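Local coordinates for Bse634I restriction endonuclease (Geobacillus stearothermophilus, PDB 1KNV), which is a restriction endonuclease of the PDDEXK clan that probably cleaves double-stranded DNA at a specific sequence with the help of metal ions, at residues B[28-31]-B[32-36]. Numbering follows the deposited sequence.
Sequences NALI and ELYHH
Backbone bonds join Asn-28 to Glu-32 and Ala-29 to Leu-33 over the last turn of helix 26-33. Glu-32 N reaches Asn-28 O at 2.9 Å, while Leu-33 N lies 3.1 Å from Ala-29 O and bonds weakly to Leu-30 O as well. One residue on, Tyr-34 N donates to Ile-31 O at 3.1 Å, as the chain leaves helical geometry at Tyr-34.

Among apolar groups, Leu-30 CD2 packs 4.0 Å from Tyr-34 CE1, the two side chains crossing at a slant, with Leu-30 O at the tyrosine ring edge, near its plane; Trp-78 and Leu-50 add to the buried surroundings of Leu-30. Ile-31 CG2 sits over one face of the His-35 imidazole, near its rim. With CG anti to the carbonyl carbon (chi1 -87°), that ring turns its edge to Glu-32 O, which ND1 meets in a weak bond of 3.3 Å.

The polar ends face other parts of the fold. Glu-32 extends beyond CG past Asn-28 O; its OE2 accepts a bond from Asn-9 N, and OE1 is hydrogen-bonded to the hydroxyls of Tyr-53 and Ser-8. Asn-28 ND2 is hydrogen-bonded to Asn-9 O. With an alanine at Glu-32, Asn-9 N and both hydroxyls would probably lose their carboxylate partner, and the helix its polar tie to helix 43-60. The whole is a helix C-terminus, where i to i+3 bonds join the i to i+4 pattern.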
loop_
_atom_site.group_PDB
_atom_site.type_symbol
_atom_site.label_atom_id
_atom_site.label_comp_id
_atom_site.label_asym_id
_atom_site.label_seq_id
_atom_site.Cartn_x
_atom_site.Cartn_y
_atom_site.Cartn_z
ATOM N N ASN B 28 -29.987 37.283 20.005
ATOM C CA ASN B 28 -31.048 37.923 20.775
ATOM C C ASN B 28 -32.388 37.568 20.143
ATOM O O ASN B 28 -33.401 37.457 20.831
ATOM C CB ASN B 28 -30.873 39.443 20.813
ATOM C CG ASN B 28 -29.576 39.863 21.482
ATOM O OD1 ASN B 28 -29.119 39.234 22.443
ATOM N ND2 ASN B 28 -28.983 40.941 20.984
ATOM N N ALA B 29 -32.385 37.383 18.828
ATOM C CA ALA B 29 -33.602 37.023 18.121
ATOM C C ALA B 29 -34.053 35.661 18.622
ATOM O O ALA B 29 -35.239 35.451 18.887
ATOM C CB ALA B 29 -33.348 36.968 16.619
ATOM N N LEU B 30 -33.098 34.742 18.761
ATOM C CA LEU B 30 -33.387 33.383 19.222
ATOM C C LEU B 30 -33.957 33.351 20.628
ATOM O O LEU B 30 -34.977 32.711 20.882
ATOM C CB LEU B 30 -32.123 32.525 19.176
ATOM C CG LEU B 30 -31.675 32.061 17.794
ATOM C CD1 LEU B 30 -30.318 31.425 17.898
ATOM C CD2 LEU B 30 -32.673 31.077 17.235
ATOM N N ILE B 31 -33.286 34.036 21.542
ATOM C CA ILE B 31 -33.717 34.079 22.928
ATOM C C ILE B 31 -35.107 34.697 23.058
ATOM O O ILE B 31 -35.979 34.151 23.735
ATOM C CB ILE B 31 -32.717 34.878 23.774
ATOM C CG1 ILE B 31 -31.328 34.258 23.634
ATOM C CG2 ILE B 31 -33.150 34.881 25.228
ATOM C CD1 ILE B 31 -30.271 35.001 24.375
ATOM N N GLU B 32 -35.297 35.835 22.396
ATOM C CA GLU B 32 -36.567 36.546 22.416
ATOM C C GLU B 32 -37.711 35.688 21.904
ATOM O O GLU B 32 -38.837 35.822 22.376
ATOM C CB GLU B 32 -36.469 37.836 21.579
ATOM C CG GLU B 32 -35.873 39.021 22.344
ATOM C CD GLU B 32 -35.560 40.196 21.434
ATOM O OE1 GLU B 32 -36.282 40.367 20.426
ATOM O OE2 GLU B 32 -34.603 40.942 21.737
ATOM N N LEU B 33 -37.435 34.809 20.951
ATOM C CA LEU B 33 -38.503 33.981 20.406
ATOM C C LEU B 33 -38.532 32.570 20.992
ATOM O O LEU B 33 -39.432 31.791 20.687
ATOM C CB LEU B 33 -38.404 33.899 18.891
ATOM C CG LEU B 33 -38.579 35.178 18.102
ATOM C CD1 LEU B 33 -38.506 34.889 16.613
ATOM C CD2 LEU B 33 -39.910 35.749 18.482
ATOM N N TYR B 34 -37.574 32.246 21.857
ATOM C CA TYR B 34 -37.558 30.924 22.477
ATOM C C TYR B 34 -37.308 30.945 23.984
ATOM O O TYR B 34 -36.465 30.218 24.506
ATOM C CB TYR B 34 -36.548 30.013 21.781
ATOM C CG TYR B 34 -36.857 29.817 20.310
ATOM C CD1 TYR B 34 -36.267 30.619 19.341
ATOM C CD2 TYR B 34 -37.768 28.860 19.897
ATOM C CE1 TYR B 34 -36.582 30.472 17.993
ATOM C CE2 TYR B 34 -38.092 28.710 18.555
ATOM C CZ TYR B 34 -37.492 29.522 17.618
ATOM O OH TYR B 34 -37.811 29.387 16.285
ATOM N N HIS B 35 -38.081 31.772 24.678
ATOM C CA HIS B 35 -37.996 31.894 26.124
ATOM C C HIS B 35 -38.587 30.673 26.802
ATOM O O HIS B 35 -38.259 30.397 27.950
ATOM C CB HIS B 35 -38.778 33.117 26.619
ATOM C CG HIS B 35 -37.995 34.392 26.617
ATOM N ND1 HIS B 35 -37.948 35.241 25.530
ATOM C CD2 HIS B 35 -37.253 34.983 27.585
ATOM C CE1 HIS B 35 -37.216 36.300 25.830
ATOM N NE2 HIS B 35 -36.782 36.169 27.073
ATOM N N HIS B 36 -39.459 29.945 26.107
ATOM C CA HIS B 36 -40.096 28.792 26.729
ATOM C C HIS B 36 -40.037 27.462 25.994
ATOM O O HIS B 36 -40.583 26.466 26.467
ATOM C CB HIS B 36 -41.557 29.124 27.054
ATOM C CG HIS B 36 -41.718 30.226 28.060
ATOM N ND1 HIS B 36 -41.522 31.554 27.753
ATOM C CD2 HIS B 36 -42.043 30.187 29.376
ATOM C CE1 HIS B 36 -41.716 32.290 28.833
ATOM N NE2 HIS B 36 -42.033 31.485 29.831
#